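Side-chain contacts in diaminopimelate decarboxylase (Aquifex aeolicus, PDB 2P3E), which probably catalyses the pyridoxal phosphate-dependent decarboxylation of meso-diaminopimelate to L-lysine, the last step of lysine synthesis by this pathway: residues N8-Y13 / F19-S24; S24-A29 / P330-E335; P35-S40 / N314-P319; F43-F48 / L395-S400. All coordinates share one frame; numbering follows the deposited sequence.

Overall arrangement
The four contacts lie on or beside the beta-rich part of this class-II decarboxylase, where its N-terminal and C-terminal strands come together. Interaction 1 is a local hairpin close to the N-terminus. Its second segment ends at S24, which also opens interaction 2 on helix 25-32; their centres are about 11 Å apart. Strand 36-40 follows that helix and carries interaction 3. Helix 41-54 comes next and meets strand 392-397 in interaction 4. Strands 36-40 and 392-397 are parallel neighbours in one mixed sheet, although the centres of interactions 3 and 4 are about 17 Å apart. Interactions 2, 3 and 4 therefore tie early residues to ones some 270 to 350 residues later in the chain.

Interaction 1: residues N8-Y13 / F19-S24; sequences NPYLEY and FIEGVS
F19 N donates to E12 O at 2.8 Å, and E12 N donates to F19 O at 3.1 Å. These bonds make E12 and F19 the antiparallel hydrogen-bonded pair of a beta hairpin built from strands 11-14 and 17-20. The next pair, L11 with I20, is non-hydrogen-bonded. Beyond it, E21 N donates to Y10 O at 3.0 Å. Water 1 also donates to Y10 O, at 2.7 Å, and accepts from G22 N. It links the residue before the strand to the type I' turn I20-V23. N8 OD1 accepts from Y10 N at 2.9 Å, an Asx turn.

Packing comes next. E21 CG sits 3.7 Å from Y10 CB. E21 CD lies over one face of the Y10 ring, with the ring and carboxylate planes 34° apart. A bend at chi2 (-148°) of E21 goes with this position over the ring. On the face that carries L11 and I20, L11 CD2 meets I20 CB at 4.2 Å.

The E21 carboxylate is also bound by S40 OG, N42 N and N398 N. Three donors around one buried carboxylate would probably favour its ionised form, and they tie the hairpin turn to the end of strand 36-40, the start of helix 41-54 and the turn after strand 392-397.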
loop_
_atom_site.group_PDB
_atom_site.type_symbol
_atom_site.label_atom_id
_atom_site.label_comp_id
_atom_site.label_asym_id
_atom_site.label_seq_id
_atom_site.Cartn_x
_atom_site.Cartn_y
_atom_site.Cartn_z
ATOM N N ASN B 8 -19.927 16.782 3.479
ATOM C CA ASN B 8 -19.875 17.340 2.136
ATOM C C ASN B 8 -21.274 17.869 1.797
ATOM O O ASN B 8 -22.230 17.089 1.733
ATOM C CB ASN B 8 -19.423 16.270 1.119
ATOM C CG ASN B 8 -19.173 16.833 -0.277
ATOM O OD1 ASN B 8 -19.922 17.688 -0.763
ATOM N ND2 ASN B 8 -18.111 16.345 -0.943
ATOM N N PRO B 9 -21.401 19.191 1.599
ATOM C CA PRO B 9 -22.758 19.731 1.427
ATOM C C PRO B 9 -23.382 19.383 0.076
ATOM O O PRO B 9 -24.555 19.691 -0.146
ATOM C CB PRO B 9 -22.551 21.242 1.570
ATOM C CG PRO B 9 -21.169 21.475 1.147
ATOM C CD PRO B 9 -20.381 20.250 1.538
ATOM N N TYR B 10 -22.618 18.722 -0.800
ATOM C CA TYR B 10 -23.154 18.215 -2.070
ATOM C C TYR B 10 -23.718 16.797 -1.961
ATOM O O TYR B 10 -24.253 16.275 -2.931
ATOM C CB TYR B 10 -22.116 18.325 -3.187
ATOM C CG TYR B 10 -21.805 19.759 -3.513
ATOM C CD1 TYR B 10 -22.664 20.490 -4.347
ATOM C CD2 TYR B 10 -20.690 20.402 -2.970
ATOM C CE1 TYR B 10 -22.425 21.800 -4.639
ATOM C CE2 TYR B 10 -20.433 21.738 -3.264
ATOM C CZ TYR B 10 -21.316 22.423 -4.109
ATOM O OH TYR B 10 -21.120 23.741 -4.443
ATOM N N LEU B 11 -23.615 16.208 -0.768
ATOM C CA LEU B 11 -24.197 14.907 -0.483
ATOM C C LEU B 11 -25.604 15.064 0.081
ATOM O O LEU B 11 -25.844 15.885 0.972
ATOM C CB LEU B 11 -23.364 14.139 0.548
ATOM C CG LEU B 11 -22.126 13.333 0.152
ATOM C CD1 LEU B 11 -21.383 12.915 1.419
ATOM C CD2 LEU B 11 -22.525 12.106 -0.664
ATOM N N GLU B 12 -26.520 14.244 -0.413
ATOM C CA GLU B 12 -27.873 14.214 0.135
ATOM C C GLU B 12 -28.592 12.944 -0.250
ATOM O O GLU B 12 -28.331 12.362 -1.310
ATOM C CB GLU B 12 -28.693 15.422 -0.354
ATOM C CG GLU B 12 -28.840 15.509 -1.846
ATOM C CD GLU B 12 -29.833 16.585 -2.284
ATOM O OE1 GLU B 12 -29.994 17.599 -1.559
ATOM O OE2 GLU B 12 -30.452 16.407 -3.352
ATOM N N TYR B 13 -29.512 12.528 0.615
ATOM C CA TYR B 13 -30.485 11.516 0.251
ATOM C C TYR B 13 -31.689 12.153 -0.446
ATOM O O TYR B 13 -32.174 13.212 -0.024
ATOM C CB TYR B 13 -30.940 10.757 1.481
ATOM C CG TYR B 13 -29.946 9.747 2.006
ATOM C CD1 TYR B 13 -29.699 8.555 1.322
ATOM C CD2 TYR B 13 -29.281 9.967 3.208
ATOM C CE1 TYR B 13 -28.793 7.611 1.816
ATOM C CE2 TYR B 13 -28.381 9.029 3.716
ATOM C CZ TYR B 13 -28.134 7.857 3.004
ATOM O OH TYR B 13 -27.249 6.940 3.519
ATOM N N PHE B 19 -27.190 10.751 -3.268
ATOM C CA PHE B 19 -26.764 11.536 -4.421
ATOM C C PHE B 19 -25.528 12.377 -4.048
ATOM O O PHE B 19 -25.383 12.792 -2.900
ATOM C CB PHE B 19 -27.880 12.490 -4.884
ATOM C CG PHE B 19 -28.970 11.830 -5.708
ATOM C CD1 PHE B 19 -29.011 11.992 -7.081
ATOM C CD2 PHE B 19 -29.962 11.071 -5.104
ATOM C CE1 PHE B 19 -30.022 11.389 -7.851
ATOM C CE2 PHE B 19 -30.981 10.453 -5.863
ATOM C CZ PHE B 19 -31.005 10.614 -7.231
ATOM N N ILE B 20 -24.680 12.647 -5.037
ATOM C CA ILE B 20 -23.587 13.624 -4.901
ATOM C C ILE B 20 -23.620 14.545 -6.104
ATOM O O ILE B 20 -23.614 14.080 -7.241
ATOM C CB ILE B 20 -22.186 12.929 -4.764
ATOM C CG1 ILE B 20 -21.088 13.970 -4.469
ATOM C CG2 ILE B 20 -21.860 12.066 -6.000
ATOM C CD1 ILE B 20 -19.750 13.366 -4.111
ATOM N N GLU B 21 -23.668 15.853 -5.857
ATOM C CA GLU B 21 -23.865 16.849 -6.922
ATOM C C GLU B 21 -24.976 16.475 -7.935
ATOM O O GLU B 21 -24.799 16.602 -9.156
ATOM C CB GLU B 21 -22.539 17.158 -7.649
ATOM C CG GLU B 21 -21.523 17.879 -6.769
ATOM C CD GLU B 21 -20.648 18.823 -7.547
ATOM O OE1 GLU B 21 -21.183 19.552 -8.415
ATOM O OE2 GLU B 21 -19.423 18.841 -7.290
ATOM N N GLY B 22 -26.106 16.005 -7.420
ATOM C CA GLY B 22 -27.260 15.642 -8.254
ATOM C C GLY B 22 -27.089 14.372 -9.076
ATOM O O GLY B 22 -27.835 14.148 -10.030
ATOM N N VAL B 23 -26.080 13.555 -8.744
ATOM C CA VAL B 23 -25.877 12.278 -9.427
ATOM C C VAL B 23 -26.015 11.127 -8.427
ATOM O O VAL B 23 -25.388 11.130 -7.367
ATOM C CB VAL B 23 -24.507 12.194 -10.171
ATOM C CG1 VAL B 23 -24.375 10.861 -10.919
ATOM C CG2 VAL B 23 -24.343 13.349 -11.145
ATOM N N SER B 24 -26.852 10.154 -8.775
ATOM C CA SER B 24 -27.145 9.014 -7.908
ATOM C C SER B 24 -25.893 8.139 -7.805
ATOM O O SER B 24 -25.321 7.766 -8.817
ATOM C CB SER B 24 -28.292 8.203 -8.523
ATOM O OG SER B 24 -28.326 6.898 -8.012
HETATM O O HOH W 1 -26.574 15.879 -4.294
#

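Interaction 2: residues S24-A29 / P330-E335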
loop_
_atom_site.group_PDB
_atom_site.type_symbol
_atom_site.label_atom_id
_atom_site.label_comp_id
_atom_site.label_asym_id
_atom_site.label_seq_id
_atom_site.Cartn_x
_atom_site.Cartn_y
_atom_site.Cartn_z
ATOM N N SER B 24 -26.852 10.154 -8.775
ATOM C CA SER B 24 -27.145 9.014 -7.908
ATOM C C SER B 24 -25.893 8.139 -7.805
ATOM O O SER B 24 -25.321 7.766 -8.817
ATOM C CB SER B 24 -28.292 8.203 -8.523
ATOM O OG SER B 24 -28.326 6.898 -8.012
ATOM N N LEU B 25 -25.484 7.813 -6.581
ATOM C CA LEU B 25 -24.378 6.886 -6.367
ATOM C C LEU B 25 -24.704 5.476 -6.822
ATOM O O LEU B 25 -23.831 4.758 -7.294
ATOM C CB LEU B 25 -23.920 6.904 -4.898
ATOM C CG LEU B 25 -23.135 8.213 -4.685
ATOM C CD1 LEU B 25 -22.983 8.473 -3.253
ATOM C CD2 LEU B 25 -21.754 8.220 -5.400
ATOM N N LYS B 26 -25.964 5.071 -6.688
ATOM C CA LYS B 26 -26.360 3.756 -7.198
ATOM C C LYS B 26 -26.209 3.656 -8.721
ATOM O O LYS B 26 -25.695 2.659 -9.230
ATOM C CB LYS B 26 -27.775 3.375 -6.748
ATOM C CG LYS B 26 -28.187 1.981 -7.204
ATOM C CD LYS B 26 -29.485 1.552 -6.529
ATOM C CE LYS B 26 -29.821 0.117 -6.871
ATOM N NZ LYS B 26 -31.229 -0.217 -6.445
ATOM N N GLU B 27 -26.634 4.687 -9.449
ATOM C CA GLU B 27 -26.422 4.694 -10.893
ATOM C C GLU B 27 -24.936 4.664 -11.271
ATOM O O GLU B 27 -24.541 3.936 -12.171
ATOM C CB GLU B 27 -27.103 5.880 -11.577
ATOM C CG GLU B 27 -27.164 5.725 -13.132
ATOM C CD GLU B 27 -28.052 4.540 -13.613
ATOM O OE1 GLU B 27 -29.187 4.347 -13.106
ATOM O OE2 GLU B 27 -27.608 3.792 -14.509
ATOM N N LEU B 28 -24.127 5.469 -10.589
ATOM C CA LEU B 28 -22.685 5.456 -10.844
ATOM C C LEU B 28 -22.079 4.071 -10.605
ATOM O O LEU B 28 -21.275 3.607 -11.406
ATOM C CB LEU B 28 -21.957 6.514 -9.992
ATOM C CG LEU B 28 -22.201 7.964 -10.411
ATOM C CD1 LEU B 28 -21.647 8.866 -9.344
ATOM C CD2 LEU B 28 -21.556 8.263 -11.770
ATOM N N ALA B 29 -22.477 3.429 -9.506
ATOM C CA ALA B 29 -22.029 2.079 -9.173
ATOM C C ALA B 29 -22.446 1.031 -10.217
ATOM O O ALA B 29 -21.636 0.201 -10.626
ATOM C CB ALA B 29 -22.541 1.696 -7.802
ATOM N N PRO B 330 -25.225 3.569 4.005
ATOM C CA PRO B 330 -25.819 2.888 2.857
ATOM C C PRO B 330 -26.173 3.866 1.728
ATOM O O PRO B 330 -26.532 5.035 1.974
ATOM C CB PRO B 330 -27.058 2.210 3.457
ATOM C CG PRO B 330 -27.480 3.140 4.587
ATOM C CD PRO B 330 -26.172 3.670 5.143
ATOM N N VAL B 331 -25.998 3.416 0.494
ATOM C CA VAL B 331 -26.403 4.200 -0.668
ATOM C C VAL B 331 -27.954 4.253 -0.731
ATOM O O VAL B 331 -28.521 5.240 -1.198
ATOM C CB VAL B 331 -25.767 3.619 -1.974
ATOM C CG1 VAL B 331 -26.426 4.171 -3.258
ATOM C CG2 VAL B 331 -24.239 3.859 -1.983
ATOM N N GLU B 332 -28.603 3.185 -0.252
ATOM C CA GLU B 332 -30.071 3.132 -0.111
ATOM C C GLU B 332 -30.458 3.004 1.369
ATOM O O GLU B 332 -30.108 2.015 2.018
ATOM C CB GLU B 332 -30.670 1.948 -0.897
ATOM C CG GLU B 332 -30.672 2.070 -2.420
ATOM C CD GLU B 332 -31.624 1.080 -3.121
ATOM O OE1 GLU B 332 -32.312 0.284 -2.447
ATOM O OE2 GLU B 332 -31.694 1.085 -4.371
ATOM N N THR B 333 -31.149 4.010 1.912
ATOM C CA THR B 333 -31.785 3.891 3.241
ATOM C C THR B 333 -33.131 3.185 3.079
ATOM O O THR B 333 -33.923 3.556 2.206
ATOM C CB THR B 333 -32.161 5.247 3.874
ATOM O OG1 THR B 333 -31.309 6.306 3.422
ATOM C CG2 THR B 333 -32.156 5.167 5.420
ATOM N N LYS B 334 -33.404 2.202 3.935
ATOM C CA LYS B 334 -34.633 1.400 3.814
ATOM C C LYS B 334 -35.433 1.213 5.108
ATOM O O LYS B 334 -36.187 0.240 5.228
ATOM C CB LYS B 334 -34.309 0.026 3.220
ATOM C CG LYS B 334 -34.183 0.003 1.710
ATOM C CD LYS B 334 -33.718 -1.355 1.233
ATOM C CE LYS B 334 -33.652 -1.389 -0.282
ATOM N NZ LYS B 334 -33.137 -2.703 -0.768
ATOM N N GLU B 335 -35.288 2.129 6.063
ATOM C CA GLU B 335 -35.970 2.009 7.368
ATOM C C GLU B 335 -35.896 0.567 7.874
ATOM O O GLU B 335 -36.908 -0.148 7.980
ATOM C CB GLU B 335 -37.422 2.522 7.308
ATOM C CG GLU B 335 -37.540 4.040 7.137
#
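K26 reaches E332 on an extended chain: its CG is anti to the backbone N (chi1 -177°), and the later torsions are all extended. E332 holds CG beside its backbone N (chi1 -72°) and then runs extended to its carboxylate. The two side chains meet obliquely in a salt bridge. K26 lies in the first turn of helix 25-32, and E332 in the loop after strand 328-330. The contact joins helix 25-32, which packs on the mixed sheet, to the loop between strands 328-330 and 338-344.

S24 is the N-cap of the helix. Its OG accepts from E27 N at 3.1 Å, with a nearly straight N-H...O angle of 172°. K26 NZ stands 2.5 Å from E332 OE2, a very short separation whose exact value is doubtful. K334 NZ lies 3.5 Å from E332 OE1, so one carboxylate has a lysine at each oxygen and the three residues form a salt-bridge network.

Below the charges the contact is apolar. V331 and K26 both also touch Y368, on strand 368-371. V331 CG1 is the methyl that meets the helix: it is 4.1 Å from L25 CB, 3.8 Å from K26 CB and 3.6 Å from K26 N.

Interaction 3: residues P35-S40 / N314-P319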
loop_
_atom_site.group_PDB
_atom_site.type_symbol
_atom_site.label_atom_id
_atom_site.label_comp_id
_atom_site.label_asym_id
_atom_site.label_seq_id
_atom_site.Cartn_x
_atom_site.Cartn_y
_atom_site.Cartn_z
ATOM N N PRO B 35 -15.132 -1.619 -6.814
ATOM C CA PRO B 35 -15.030 -0.360 -6.065
ATOM C C PRO B 35 -14.953 0.858 -6.988
ATOM O O PRO B 35 -14.423 0.759 -8.097
ATOM C CB PRO B 35 -13.705 -0.503 -5.290
ATOM C CG PRO B 35 -13.434 -1.975 -5.260
ATOM C CD PRO B 35 -13.990 -2.519 -6.546
ATOM N N LEU B 36 -15.496 1.982 -6.523
ATOM C CA LEU B 36 -15.535 3.227 -7.289
ATOM C C LEU B 36 -15.206 4.427 -6.402
ATOM O O LEU B 36 -15.865 4.654 -5.370
ATOM C CB LEU B 36 -16.936 3.430 -7.911
ATOM C CG LEU B 36 -17.125 4.598 -8.889
ATOM C CD1 LEU B 36 -16.260 4.374 -10.128
ATOM C CD2 LEU B 36 -18.607 4.774 -9.302
ATOM N N TYR B 37 -14.189 5.189 -6.799
ATOM C CA TYR B 37 -13.922 6.482 -6.173
ATOM C C TYR B 37 -14.690 7.571 -6.903
ATOM O O TYR B 37 -14.552 7.742 -8.122
ATOM C CB TYR B 37 -12.428 6.801 -6.193
ATOM C CG TYR B 37 -11.661 6.263 -4.997
ATOM C CD1 TYR B 37 -10.858 5.117 -5.094
ATOM C CD2 TYR B 37 -11.739 6.907 -3.762
ATOM C CE1 TYR B 37 -10.133 4.638 -3.967
ATOM C CE2 TYR B 37 -11.050 6.432 -2.649
ATOM C CZ TYR B 37 -10.252 5.303 -2.758
ATOM O OH TYR B 37 -9.569 4.883 -1.625
ATOM N N VAL B 38 -15.478 8.326 -6.148
ATOM C CA VAL B 38 -16.310 9.389 -6.722
ATOM C C VAL B 38 -15.924 10.717 -6.083
ATOM O O VAL B 38 -15.884 10.807 -4.860
ATOM C CB VAL B 38 -17.824 9.101 -6.481
ATOM C CG1 VAL B 38 -18.698 10.211 -7.118
ATOM C CG2 VAL B 38 -18.217 7.722 -7.043
ATOM N N TYR B 39 -15.635 11.730 -6.914
ATOM C CA TYR B 39 -15.219 13.028 -6.437
ATOM C C TYR B 39 -16.218 14.128 -6.820
ATOM O O TYR B 39 -16.806 14.094 -7.910
ATOM C CB TYR B 39 -13.833 13.390 -7.001
ATOM C CG TYR B 39 -12.739 12.405 -6.644
ATOM C CD1 TYR B 39 -12.009 12.536 -5.464
ATOM C CD2 TYR B 39 -12.452 11.325 -7.477
ATOM C CE1 TYR B 39 -10.993 11.613 -5.135
ATOM C CE2 TYR B 39 -11.427 10.414 -7.167
ATOM C CZ TYR B 39 -10.722 10.557 -6.006
ATOM O OH TYR B 39 -9.730 9.635 -5.743
ATOM N N SER B 40 -16.368 15.106 -5.928
ATOM C CA SER B 40 -17.174 16.309 -6.180
ATOM C C SER B 40 -16.285 17.435 -6.678
ATOM O O SER B 40 -15.432 17.949 -5.949
ATOM C CB SER B 40 -17.920 16.738 -4.906
ATOM O OG SER B 40 -18.375 18.095 -4.996
ATOM N N ASN B 314 -6.505 -2.669 -0.061
ATOM C CA ASN B 314 -5.901 -2.396 -1.365
ATOM C C ASN B 314 -6.445 -1.128 -2.001
ATOM O O ASN B 314 -5.763 -0.515 -2.830
ATOM C CB ASN B 314 -6.151 -3.571 -2.326
ATOM C CG ASN B 314 -7.645 -3.844 -2.554
ATOM O OD1 ASN B 314 -8.414 -4.106 -1.616
ATOM N ND2 ASN B 314 -8.054 -3.801 -3.809
ATOM N N ASP B 315 -7.675 -0.761 -1.629
ATOM C CA ASP B 315 -8.366 0.431 -2.169
ATOM C C ASP B 315 -8.256 1.617 -1.224
ATOM O O ASP B 315 -8.014 2.746 -1.661
ATOM C CB ASP B 315 -9.848 0.124 -2.429
ATOM C CG ASP B 315 -10.045 -0.976 -3.471
ATOM O OD1 ASP B 315 -9.693 -0.762 -4.659
ATOM O OD2 ASP B 315 -10.559 -2.054 -3.100
ATOM N N LEU B 316 -8.442 1.353 0.074
ATOM C CA LEU B 316 -8.371 2.388 1.106
ATOM C C LEU B 316 -7.703 1.766 2.302
ATOM O O LEU B 316 -8.277 0.892 2.966
ATOM C CB LEU B 316 -9.777 2.897 1.490
ATOM C CG LEU B 316 -9.886 3.939 2.628
ATOM C CD1 LEU B 316 -9.076 5.204 2.358
ATOM C CD2 LEU B 316 -11.354 4.303 2.911
ATOM N N ILE B 317 -6.475 2.198 2.561
ATOM C CA ILE B 317 -5.632 1.512 3.540
ATOM C C ILE B 317 -5.748 2.091 4.958
ATOM O O ILE B 317 -5.282 1.482 5.913
ATOM C CB ILE B 317 -4.152 1.523 3.062
ATOM C CG1 ILE B 317 -3.363 0.348 3.681
ATOM C CG2 ILE B 317 -3.511 2.910 3.306
ATOM C CD1 ILE B 317 -1.970 0.117 2.987
ATOM N N ARG B 318 -6.353 3.273 5.095
ATOM C CA ARG B 318 -6.282 4.020 6.362
ATOM C C ARG B 318 -6.863 3.246 7.578
ATOM O O ARG B 318 -6.220 3.224 8.636
ATOM C CB ARG B 318 -6.898 5.420 6.214
ATOM C CG ARG B 318 -6.223 6.285 5.117
ATOM C CD ARG B 318 -6.710 7.738 5.146
ATOM N NE ARG B 318 -6.189 8.447 6.312
ATOM C CZ ARG B 318 -6.912 8.807 7.374
ATOM N NH1 ARG B 318 -8.212 8.545 7.438
ATOM N NH2 ARG B 318 -6.330 9.450 8.373
ATOM N N PRO B 319 -8.077 2.644 7.452
ATOM C CA PRO B 319 -8.594 1.851 8.586
ATOM C C PRO B 319 -7.615 0.748 9.028
ATOM O O PRO B 319 -7.290 0.663 10.213
ATOM C CB PRO B 319 -9.885 1.249 8.032
ATOM C CG PRO B 319 -10.342 2.277 7.023
ATOM C CD PRO B 319 -9.068 2.693 6.354
#
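Y37 OH donates to D315 O at 2.6 Å, a short bond between a side chain of strand 36-40 and the backbone of the loop before helix 318-322. D315 O lies at the edge of the Y37 ring and in its plane. Seen from the acceptor, the hydroxyl is above the carbonyl plane, 46° out of it, and so off the lone pairs. The Y37 ring reaches across because CG stands beside the backbone N (chi1 -88°).

L316 packs against the same hydroxyl, with its CB 3.7 Å from Y37 OH. P35 meets the D315 side chain at about a right angle, with P35 CG 3.6 Å from D315 OD2. That carboxylate oxygen also accepts from G312 N. P35, which follows a cis peptide bond, touches L291 of strand 289-301, as do Y37 and L316.

A phenylalanine in place of Y37 would probably leave the buried carbonyl of D315 without its hydroxyl donor and the loop less firmly fixed to the strand.

R318, a probable substrate-binding residue, follows in the same segment. I317 packs on I317 of the second subunit, so the loop also borders the dimer interface. The phenol bond thus gives a buried carbonyl its donor, and the packing of P35 and L316 around it helps hold the loop that leads to the probable substrate site.

Interaction 4: residues F43-F48 / L395-S400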
loop_
_atom_site.group_PDB
_atom_site.type_symbol
_atom_site.label_atom_id
_atom_site.label_comp_id
_atom_site.label_asym_id
_atom_site.label_seq_id
_atom_site.Cartn_x
_atom_site.Cartn_y
_atom_site.Cartn_z
ATOM N N PHE B 43 -16.991 20.727 -4.641
ATOM C CA PHE B 43 -16.370 20.671 -3.309
ATOM C C PHE B 43 -14.895 21.057 -3.362
ATOM O O PHE B 43 -14.436 21.882 -2.551
ATOM C CB PHE B 43 -16.535 19.297 -2.642
ATOM C CG PHE B 43 -16.058 19.253 -1.202
ATOM C CD1 PHE B 43 -16.931 19.554 -0.155
ATOM C CD2 PHE B 43 -14.731 18.931 -0.894
ATOM C CE1 PHE B 43 -16.499 19.520 1.169
ATOM C CE2 PHE B 43 -14.293 18.875 0.437
ATOM C CZ PHE B 43 -15.188 19.175 1.468
ATOM N N ILE B 44 -14.152 20.452 -4.290
ATOM C CA ILE B 44 -12.720 20.734 -4.454
ATOM C C ILE B 44 -12.486 22.230 -4.701
ATOM O O ILE B 44 -11.658 22.860 -4.020
ATOM C CB ILE B 44 -12.088 19.888 -5.586
ATOM C CG1 ILE B 44 -12.130 18.387 -5.238
ATOM C CG2 ILE B 44 -10.641 20.301 -5.826
ATOM C CD1 ILE B 44 -11.863 17.462 -6.423
ATOM N N LYS B 45 -13.210 22.786 -5.681
ATOM C CA LYS B 45 -13.087 24.198 -6.057
ATOM C C LYS B 45 -13.381 25.114 -4.872
ATOM O O LYS B 45 -12.660 26.088 -4.657
ATOM C CB LYS B 45 -14.012 24.556 -7.246
ATOM C CG LYS B 45 -13.667 23.887 -8.585
ATOM C CD LYS B 45 -14.818 24.052 -9.605
ATOM C CE LYS B 45 -14.436 23.542 -10.997
ATOM N NZ LYS B 45 -15.454 23.977 -12.011
ATOM N N GLU B 46 -14.432 24.802 -4.119
ATOM C CA GLU B 46 -14.863 25.634 -2.990
ATOM C C GLU B 46 -13.919 25.571 -1.786
ATOM O O GLU B 46 -13.728 26.583 -1.104
ATOM C CB GLU B 46 -16.286 25.295 -2.546
ATOM C CG GLU B 46 -17.337 25.812 -3.520
ATOM C CD GLU B 46 -18.683 25.137 -3.368
ATOM O OE1 GLU B 46 -18.957 24.540 -2.306
ATOM O OE2 GLU B 46 -19.474 25.215 -4.334
ATOM N N ARG B 47 -13.339 24.395 -1.522
ATOM C CA ARG B 47 -12.282 24.303 -0.495
ATOM C C ARG B 47 -11.059 25.137 -0.864
ATOM O O ARG B 47 -10.476 25.810 0.001
ATOM C CB ARG B 47 -11.850 22.849 -0.238
ATOM C CG ARG B 47 -12.981 21.939 0.228
ATOM C CD ARG B 47 -13.562 22.340 1.576
ATOM N NE ARG B 47 -12.634 21.955 2.638
ATOM C CZ ARG B 47 -12.970 21.744 3.908
ATOM N NH1 ARG B 47 -14.240 21.893 4.313
ATOM N NH2 ARG B 47 -12.026 21.388 4.776
ATOM N N PHE B 48 -10.646 25.060 -2.129
ATOM C CA PHE B 48 -9.524 25.855 -2.597
ATOM C C PHE B 48 -9.823 27.351 -2.479
ATOM O O PHE B 48 -8.964 28.129 -2.035
ATOM C CB PHE B 48 -9.113 25.523 -4.040
ATOM C CG PHE B 48 -7.966 26.366 -4.544
ATOM C CD1 PHE B 48 -6.658 26.056 -4.200
ATOM C CD2 PHE B 48 -8.201 27.489 -5.345
ATOM C CE1 PHE B 48 -5.585 26.846 -4.646
ATOM C CE2 PHE B 48 -7.130 28.279 -5.811
ATOM C CZ PHE B 48 -5.827 27.965 -5.447
ATOM N N LEU B 395 -15.550 11.950 -11.651
ATOM C CA LEU B 395 -15.675 13.312 -11.144
ATOM C C LEU B 395 -17.057 13.860 -11.529
ATOM O O LEU B 395 -17.396 13.951 -12.728
ATOM C CB LEU B 395 -14.587 14.199 -11.736
ATOM C CG LEU B 395 -14.585 15.710 -11.402
ATOM C CD1 LEU B 395 -14.221 15.931 -9.946
ATOM C CD2 LEU B 395 -13.608 16.418 -12.320
ATOM N N VAL B 396 -17.848 14.195 -10.516
ATOM C CA VAL B 396 -19.204 14.682 -10.716
ATOM C C VAL B 396 -19.216 16.217 -10.635
ATOM O O VAL B 396 -18.487 16.807 -9.834
ATOM C CB VAL B 396 -20.174 14.070 -9.694
ATOM C CG1 VAL B 396 -21.584 14.550 -9.959
ATOM C CG2 VAL B 396 -20.165 12.548 -9.790
ATOM N N GLU B 397 -20.002 16.855 -11.502
ATOM C CA GLU B 397 -20.191 18.302 -11.431
ATOM C C GLU B 397 -21.604 18.640 -11.907
ATOM O O GLU B 397 -21.936 18.399 -13.081
ATOM C CB GLU B 397 -19.166 19.026 -12.299
ATOM C CG GLU B 397 -19.225 20.555 -12.194
ATOM C CD GLU B 397 -18.092 21.234 -12.939
ATOM O OE1 GLU B 397 -16.906 20.879 -12.728
ATOM O OE2 GLU B 397 -18.370 22.136 -13.732
ATOM N N ASN B 398 -22.410 19.162 -10.984
ATOM C CA ASN B 398 -23.764 19.664 -11.279
ATOM C C ASN B 398 -24.559 18.725 -12.209
ATOM O O ASN B 398 -24.888 19.086 -13.341
ATOM C CB ASN B 398 -23.676 21.077 -11.871
ATOM C CG ASN B 398 -25.026 21.783 -11.911
ATOM O OD1 ASN B 398 -25.953 21.428 -11.177
ATOM N ND2 ASN B 398 -25.138 22.791 -12.775
ATOM N N GLY B 399 -24.802 17.502 -11.737
ATOM C CA GLY B 399 -25.596 16.523 -12.487
ATOM C C GLY B 399 -24.906 15.740 -13.596
ATOM O O GLY B 399 -25.498 14.810 -14.144
ATOM N N SER B 400 -23.676 16.099 -13.961
ATOM C CA SER B 400 -22.984 15.352 -15.006
ATOM C C SER B 400 -21.688 14.724 -14.487
ATOM O O SER B 400 -21.279 15.001 -13.358
ATOM C CB SER B 400 -22.736 16.220 -16.232
ATOM O OG SER B 400 -21.736 17.185 -15.984
HETATM O O HOH W 2 -14.823 22.418 -14.185
#
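K45 and E397 face each other from a helix and the end of a strand. Segment 43-48 is regular helix, with R47 N bonded to F43 O at 2.9 Å and F48 N to I44 O at 3.1 Å. Segment 395-400 leaves strand 392-397 through a type I' turn from E397 to S400. E397 N donates to S400 O, and S400 N donates back to E397 O. N398 and G399 fill the turn with positive phi angles, 81° at G399, a value that suits glycine.

K45 extends fully beyond CG and crosses the E397 side chain at about a right angle. E397 is extended too, with CG anti to the backbone N (chi1 -175°). K45 NZ is 3.5 Å from E397 OE1, a salt bridge whose hydrogen bond is weak. Water 2 bridges the same two atoms: it accepts from K45 NZ at 2.7 Å and donates to E397 OE1 at 3.0 Å. The strongest polar partner of E397 OE1 is S41 OG, which is hydrogen-bonded to it. Below the charged pair, the more buried side chains of I44 and L395 both rest on L72 of helix 70-78.

Putting an alanine at E397 is likely to leave the K45 ammonium without its opposite charge and water 2 and S41 OG without their carboxylate partner.

This surface bridge joins helix 41-54, within the pyridoxal-binding barrel region, to a two-residue beta hairpin of strands 392-397 and 400-405. It fits the two-domain plan of class-II decarboxylases, in which a TIM-type barrel sits beside a beta-rich domain.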